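Local coordinates for protein lactose Operon Repressor (Escherichia coli, PDB 1JYE) that probably represses the lactose operon by binding operator DNA and releasing it when a sugar inducer binds its core domain, at residues Gly272-Glu277 / Ile289-Arg294; Val66-Leu71 / Val94-Val99; Met242-Asp247 / Ile268-Tyr273. The protein carries 1 engineered substitution. All blocks are in the same frame, centred on the assembly; numbering follows the deposited sequence.

Contact 1. Residues Gly272-Glu277 / Ile289-Arg294. With GOL (glycerol), chain B.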
# COMPACT_ATOMS: atom_id res chain seq x y z
N GLY A 272 2.23 7.17 15.81
CA GLY A 272 2.75 6.48 14.64
C GLY A 272 3.61 7.40 13.79
O GLY A 272 4.11 8.42 14.28
N TYR A 273 3.78 7.05 12.52
CA TYR A 273 4.58 7.87 11.62
C TYR A 273 4.20 7.56 10.17
O TYR A 273 4.20 6.39 9.78
CB TYR A 273 6.08 7.58 11.85
CG TYR A 273 7.01 8.75 11.63
CD1 TYR A 273 7.25 9.27 10.35
CD2 TYR A 273 7.68 9.34 12.71
CE1 TYR A 273 8.13 10.34 10.16
CE2 TYR A 273 8.57 10.40 12.52
CZ TYR A 273 8.79 10.89 11.25
OH TYR A 273 9.68 11.93 11.07
N ASP A 274 3.86 8.61 9.42
CA ASP A 274 3.47 8.58 8.01
C ASP A 274 2.15 9.28 7.71
O ASP A 274 2.06 10.09 6.79
CB ASP A 274 3.33 7.15 7.47
CG ASP A 274 4.66 6.47 7.21
OD1 ASP A 274 5.71 7.15 7.20
OD2 ASP A 274 4.65 5.24 6.99
N ASP A 275 1.14 8.97 8.51
CA ASP A 275 -0.23 9.45 8.35
C ASP A 275 -0.78 8.80 7.09
O ASP A 275 -1.12 9.46 6.11
CB ASP A 275 -0.34 10.98 8.22
CG ASP A 275 -1.79 11.44 8.11
OD1 ASP A 275 -2.67 10.69 8.58
OD2 ASP A 275 -2.06 12.54 7.59
N THR A 276 -0.84 7.47 7.13
CA THR A 276 -1.37 6.71 6.01
C THR A 276 -2.87 6.96 5.94
O THR A 276 -3.48 7.36 6.93
CB THR A 276 -1.15 5.20 6.20
OG1 THR A 276 -1.90 4.74 7.33
CG2 THR A 276 0.33 4.90 6.42
N GLU A 277 -3.46 6.72 4.78
CA GLU A 277 -4.89 6.92 4.61
C GLU A 277 -5.65 6.08 5.63
O GLU A 277 -6.61 6.55 6.24
CB GLU A 277 -5.29 6.53 3.19
CG GLU A 277 -4.50 7.28 2.13
CD GLU A 277 -4.58 6.63 0.76
OE1 GLU A 277 -5.70 6.53 0.22
OE2 GLU A 277 -3.52 6.23 0.23
N ILE A 289 2.66 11.26 12.53
CA ILE A 289 3.45 12.31 11.90
C ILE A 289 3.21 12.21 10.40
O ILE A 289 3.50 11.19 9.78
CB ILE A 289 4.96 12.12 12.15
CG1 ILE A 289 5.24 12.11 13.66
CG2 ILE A 289 5.75 13.22 11.44
CD1 ILE A 289 4.81 13.37 14.39
N LYS A 290 2.67 13.28 9.82
CA LYS A 290 2.39 13.27 8.39
C LYS A 290 3.60 13.49 7.49
O LYS A 290 4.32 14.47 7.63
CB LYS A 290 1.33 14.31 8.06
CG LYS A 290 1.03 14.43 6.56
CD LYS A 290 -0.06 15.46 6.31
CE LYS A 290 -0.38 15.57 4.82
NZ LYS A 290 -1.50 16.53 4.58
N GLN A 291 3.81 12.54 6.58
CA GLN A 291 4.87 12.63 5.58
C GLN A 291 4.10 12.63 4.27
O GLN A 291 3.52 11.62 3.89
CB GLN A 291 5.81 11.42 5.62
CG GLN A 291 6.58 11.25 6.91
CD GLN A 291 7.79 10.36 6.73
OE1 GLN A 291 8.92 10.85 6.56
NE2 GLN A 291 7.58 9.05 6.74
N ASP A 292 4.09 13.77 3.59
CA ASP A 292 3.35 13.91 2.33
C ASP A 292 4.08 13.25 1.16
O ASP A 292 4.77 13.91 0.38
CB ASP A 292 3.12 15.40 2.05
CG ASP A 292 2.06 15.63 0.99
OD1 ASP A 292 1.55 16.77 0.92
OD2 ASP A 292 1.75 14.69 0.23
N PHE A 293 3.92 11.93 1.04
CA PHE A 293 4.58 11.17 -0.01
C PHE A 293 4.21 11.64 -1.41
O PHE A 293 5.04 11.59 -2.32
CB PHE A 293 4.25 9.68 0.12
CG PHE A 293 4.70 9.08 1.43
CD1 PHE A 293 6.04 9.10 1.80
CD2 PHE A 293 3.77 8.50 2.29
CE1 PHE A 293 6.45 8.56 3.01
CE2 PHE A 293 4.18 7.95 3.51
CZ PHE A 293 5.52 7.98 3.87
N ARG A 294 2.98 12.10 -1.59
CA ARG A 294 2.55 12.58 -2.89
C ARG A 294 3.39 13.80 -3.27
O ARG A 294 3.86 13.92 -4.40
CB ARG A 294 1.07 12.97 -2.86
CG ARG A 294 0.50 13.29 -4.23
CD ARG A 294 -0.71 14.21 -4.12
NE ARG A 294 -0.36 15.61 -4.38
CZ ARG A 294 0.49 16.33 -3.66
NH1 ARG A 294 1.09 15.80 -2.60
NH2 ARG A 294 0.74 17.59 -3.99
C1 GOL B . 7.88 3.70 6.31
O1 GOL B . 6.49 3.43 6.45
C2 GOL B . 8.13 5.21 6.35
O2 GOL B . 7.78 5.72 7.63
C3 GOL B . 9.59 5.53 6.06
O3 GOL B . 9.80 6.93 6.15
O HOH W 1 10.44 12.34 8.51
O HOH W 2 1.09 10.33 4.26
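The pocket around Asp274 and Gln291, which holds a glycerol probably left from crystallisation, is consistent with the inducer site in the cleft between the two core subdomains of lac repressor. Gln291 NE2 donates to Asp274 OD1 (2.7 Å) nearly along its C-O axis, the amide and carboxylate almost coplanar at 9°. The same NE2 reaches glycerol O3 with a nearly straight bond, 173° at the hydrogen. Glycerol O2 and O1 give protons to Asp274 OD1 and OD2 respectively, so each carboxylate oxygen grips a hydroxyl of a vicinal pair, a geometry that would also suit neighbouring hydroxyls of a sugar. Asp274 is fixed by its backbone: its N donates to Ile289 O, and its O accepts from Gln291 N (3.0 Å), a single bridge that pairs Asp274 with Lys290. Tyr273 lays one ring face on Ile289, whose CB stands 3.8 Å from the ring centroid. Gln291, its CG beside the backbone N (chi1 -64°) and its chain extended, brings CD to 3.4 Å from Tyr273 CE1, amide perpendicular to ring, while a water joins Tyr273 OH to Gln291 OE1. With an alanine here in place of Tyr273, Ile289 would probably lose its aromatic cover and the Gln291 amide would be freer to turn from Asp274. Phe293 CZ meets Asp274 OD1 edge-on (3.4 Å). Beyond, Ile289 packs on Val321 and Leu323 of strand 316-324, and Phe293 on Gln78 and Ile79 of helix 74-89.

Contact 2. Residues Val66-Leu71 / Val94-Val99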
# COMPACT_ATOMS: atom_id res chain seq x y z
N VAL A 66 13.62 4.90 -12.33
CA VAL A 66 13.44 4.90 -10.88
C VAL A 66 13.92 3.58 -10.29
O VAL A 66 13.47 2.51 -10.70
CB VAL A 66 11.95 5.07 -10.49
CG1 VAL A 66 11.80 5.00 -8.97
CG2 VAL A 66 11.41 6.41 -11.01
N ALA A 67 14.86 3.66 -9.35
CA ALA A 67 15.35 2.47 -8.66
C ALA A 67 14.61 2.58 -7.33
O ALA A 67 14.79 3.55 -6.60
CB ALA A 67 16.86 2.57 -8.45
N THR A 68 13.78 1.60 -7.01
CA THR A 68 12.99 1.71 -5.79
C THR A 68 12.93 0.51 -4.86
O THR A 68 13.10 -0.63 -5.28
CB THR A 68 11.53 2.08 -6.15
OG1 THR A 68 10.75 2.19 -4.96
CG2 THR A 68 10.92 1.00 -7.05
N SER A 69 12.68 0.80 -3.59
CA SER A 69 12.51 -0.23 -2.58
C SER A 69 11.22 -0.92 -3.00
O SER A 69 10.46 -0.38 -3.80
CB SER A 69 12.34 0.38 -1.19
OG SER A 69 13.50 1.08 -0.78
N SER A 70 10.95 -2.10 -2.44
CA SER A 70 9.75 -2.84 -2.79
C SER A 70 8.46 -2.03 -2.74
O SER A 70 8.19 -1.33 -1.76
CB SER A 70 9.60 -4.06 -1.89
OG SER A 70 8.39 -4.73 -2.17
N LEU A 71 7.66 -2.13 -3.79
CA LEU A 71 6.40 -1.41 -3.86
C LEU A 71 5.34 -2.11 -3.01
O LEU A 71 4.21 -1.65 -2.91
CB LEU A 71 5.92 -1.29 -5.31
CG LEU A 71 6.86 -0.49 -6.21
CD1 LEU A 71 6.23 -0.32 -7.58
CD2 LEU A 71 7.14 0.88 -5.59
N VAL A 94 8.46 6.35 -17.70
CA VAL A 94 9.28 5.92 -16.58
C VAL A 94 9.60 4.43 -16.55
O VAL A 94 8.71 3.58 -16.60
CB VAL A 94 8.59 6.27 -15.24
CG1 VAL A 94 9.51 5.96 -14.07
CG2 VAL A 94 8.17 7.73 -15.24
N VAL A 95 10.89 4.11 -16.46
CA VAL A 95 11.34 2.73 -16.36
C VAL A 95 11.54 2.53 -14.86
O VAL A 95 12.22 3.32 -14.21
CB VAL A 95 12.69 2.50 -17.09
CG1 VAL A 95 13.11 1.04 -16.95
CG2 VAL A 95 12.56 2.89 -18.56
N VAL A 96 10.93 1.49 -14.31
CA VAL A 96 11.03 1.24 -12.88
C VAL A 96 11.74 -0.08 -12.58
O VAL A 96 11.37 -1.13 -13.11
CB VAL A 96 9.63 1.20 -12.22
CG1 VAL A 96 9.77 1.03 -10.70
CG2 VAL A 96 8.87 2.47 -12.56
N SER A 97 12.75 -0.01 -11.72
CA SER A 97 13.51 -1.19 -11.32
C SER A 97 13.38 -1.34 -9.81
O SER A 97 13.70 -0.40 -9.07
CB SER A 97 14.98 -1.04 -11.72
OG SER A 97 15.74 -2.17 -11.29
N MET A 98 12.91 -2.49 -9.36
CA MET A 98 12.75 -2.73 -7.93
C MET A 98 14.00 -3.44 -7.42
O MET A 98 14.35 -4.52 -7.90
CB MET A 98 11.50 -3.58 -7.68
CG MET A 98 10.77 -3.25 -6.39
SD MET A 98 9.10 -3.98 -6.31
CE MET A 98 9.51 -5.65 -5.87
N VAL A 99 14.68 -2.82 -6.46
CA VAL A 99 15.92 -3.36 -5.92
C VAL A 99 15.77 -4.69 -5.18
O VAL A 99 14.89 -4.85 -4.34
CB VAL A 99 16.60 -2.34 -4.99
CG1 VAL A 99 17.92 -2.90 -4.47
CG2 VAL A 99 16.84 -1.04 -5.75
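Met98 folds its flexible side chain over the turn at Ser70, with CG 3.8 Å from Ser70 CA. Its chain bends at the thioether (chi3 79°), which brings CE to 4.0 Å from Ser70 OG, a hydroxyl itself bonded to Ala72 N. The sulfur also takes a weak hydrogen bond from the backbone, Leu71 N to Met98 SD at 3.4 Å, a polar role that a purely aliphatic chain could not fill. Further back, on the same side of the sheet, Thr68 CG2 meets Val96 CG1, and Val66 CG2 touches Val94 CG1 at 3.6 Å; branched residues suit extended strands and fill this face. Thr68 turns OG1 anti to its N (chi1 -180°), where it donates to a lone pair of Ser69 O (2.8 Å) and also bonds Asn125. The two segments are neighbouring parallel strands of a beta-alpha-beta unit, joined through helix 74-89, in the N-terminal half of the repressor core. Ser97 N gives Val66 O an almost linear bond (178°), Ser97 O receives Thr68 N, and Val99 N closes the series on Thr68 O (2.9 Å). Small Ala67 and Ser97 point to the other face, where Ser97 packs against Ala110 and Leu114 of helix 104-115. Strand 93-98 also meets the second subunit: Val94 and Val96 form backbone hydrogen bonds to it, Val95 packs on its Val95, and Met98 on its engineered Leu84.

Contact 3. Residues Met242-Asp247 / Ile268-Tyr273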
# COMPACT_ATOMS: atom_id res chain seq x y z
N MET A 242 4.13 5.02 23.66
CA MET A 242 5.05 4.41 22.71
C MET A 242 5.21 5.27 21.47
O MET A 242 4.23 5.80 20.94
CB MET A 242 4.53 3.04 22.27
CG MET A 242 4.45 1.97 23.35
SD MET A 242 3.80 0.42 22.67
CE MET A 242 5.21 -0.18 21.77
N LEU A 243 6.45 5.42 21.01
CA LEU A 243 6.74 6.14 19.78
C LEU A 243 7.02 5.00 18.81
O LEU A 243 7.94 4.21 19.03
CB LEU A 243 7.97 7.03 19.94
CG LEU A 243 7.71 8.34 20.70
CD1 LEU A 243 9.02 8.93 21.19
CD2 LEU A 243 6.97 9.31 19.79
N VAL A 244 6.23 4.89 17.74
CA VAL A 244 6.39 3.81 16.77
C VAL A 244 6.83 4.36 15.41
O VAL A 244 6.34 5.39 14.96
CB VAL A 244 5.08 3.01 16.65
CG1 VAL A 244 5.28 1.80 15.75
CG2 VAL A 244 4.62 2.57 18.03
N ALA A 245 7.76 3.64 14.76
CA ALA A 245 8.36 4.07 13.50
C ALA A 245 7.46 4.27 12.29
O ALA A 245 7.84 4.97 11.36
CB ALA A 245 9.53 3.14 13.15
N ASN A 246 6.29 3.64 12.26
CA ASN A 246 5.37 3.88 11.17
C ASN A 246 3.97 3.48 11.59
O ASN A 246 3.79 2.84 12.62
CB ASN A 246 5.84 3.22 9.84
CG ASN A 246 5.53 1.73 9.75
OD1 ASN A 246 5.27 1.07 10.75
ND2 ASN A 246 5.60 1.20 8.53
N ASP A 247 2.97 3.89 10.81
CA ASP A 247 1.60 3.60 11.17
C ASP A 247 1.24 2.12 11.19
O ASP A 247 0.47 1.68 12.04
CB ASP A 247 0.65 4.37 10.26
CG ASP A 247 0.73 5.87 10.46
OD1 ASP A 247 1.27 6.30 11.51
OD2 ASP A 247 0.23 6.62 9.60
N ILE A 268 -2.13 3.15 27.42
CA ILE A 268 -0.87 3.30 26.71
C ILE A 268 -1.09 4.12 25.45
O ILE A 268 -1.79 3.70 24.54
CB ILE A 268 -0.26 1.94 26.31
CG1 ILE A 268 0.02 1.10 27.56
CG2 ILE A 268 1.04 2.17 25.53
CD1 ILE A 268 0.68 -0.23 27.27
N SER A 269 -0.50 5.31 25.42
CA SER A 269 -0.62 6.19 24.26
C SER A 269 0.30 5.71 23.16
O SER A 269 1.35 5.12 23.42
CB SER A 269 -0.28 7.64 24.64
OG SER A 269 -1.29 8.21 25.45
N VAL A 270 -0.08 5.98 21.92
CA VAL A 270 0.71 5.55 20.78
C VAL A 270 0.80 6.63 19.72
O VAL A 270 -0.20 7.27 19.39
CB VAL A 270 0.09 4.28 20.12
CG1 VAL A 270 0.91 3.86 18.91
CG2 VAL A 270 0.02 3.15 21.14
N VAL A 271 2.01 6.85 19.21
CA VAL A 271 2.23 7.82 18.15
C VAL A 271 2.84 7.05 16.98
O VAL A 271 3.83 6.33 17.15
CB VAL A 271 3.20 8.94 18.57
CG1 VAL A 271 3.40 9.91 17.43
CG2 VAL A 271 2.66 9.66 19.79
N GLY A 272 2.23 7.17 15.81
CA GLY A 272 2.75 6.48 14.64
C GLY A 272 3.61 7.40 13.79
O GLY A 272 4.11 8.42 14.28
N TYR A 273 3.78 7.05 12.52
CA TYR A 273 4.58 7.87 11.62
C TYR A 273 4.20 7.56 10.17
O TYR A 273 4.20 6.39 9.78
CB TYR A 273 6.08 7.58 11.85
CG TYR A 273 7.01 8.75 11.63
CD1 TYR A 273 7.25 9.27 10.35
CD2 TYR A 273 7.68 9.34 12.71
CE1 TYR A 273 8.13 10.34 10.16
CE2 TYR A 273 8.57 10.40 12.52
CZ TYR A 273 8.79 10.89 11.25
OH TYR A 273 9.68 11.93 11.07
O HOH W 3 6.24 8.41 16.00
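Met242 N donates to Ser269 O (2.8 Å), Val271 N to Met242 O, and Val244 N to Val271 O (2.9 Å), the last two nearly in line with their carbonyls. These bonds pair strands 241-244 and 269-271 in parallel, as a beta-alpha-beta unit crossing over through helix 247-259 in the Rossmann-like C-terminal half of the core. Past the strand ends a water lies between Val244 O and Gly272 O, 2.7 Å from Gly272 O, and the two segments then meet at the start of helix 247-259. Tyr273 N makes a weak, bent bond to Asp247 OD1 (2.8 Å), an oxygen that also accepts from Thr288 OG1. Gly272 suits this place because a CB would collide with Asp247 OD1. Asn246 sets its CG between its own N and carbonyl carbon (chi1 80°), from where OD1 caps Met249 N while ND2 reaches the bound glycerol. Asn246 CB lies 3.6 Å from Tyr273 O. Apolar residues fill the sheet faces beneath the flanking helices: Met242 CG approaches Ile268 CG2, and Val244 CG2 approaches Val270 CG1. On the other face Leu243 and Val271 point the same way side by side, Leu243 CD2 4.0 Å from Val271 CB.

Overall arrangement
Contacts 1 and 3 are continuous: they share Gly272 and Tyr273, and Asp247 OD2 of contact 3 accepts a bond from Thr276 N of contact 1, so strand, helix start and pocket wall are joined. Contact 2 lies in the other half of the core, its centre about 28 Å from that of contact 3. Contacts 2 and 3 use the same chemistry, parallel backbone bonding with largely apolar faces, but contact 3 is enclosed within its own chain whereas contact 2 lies at the dimer interface. Contact 1 is also largely buried, yet less regular, with a single backbone bridge, and relies instead on carboxylate, amide and ring where a polar ligand, glycerol here and probably an inducer in the cell, is held.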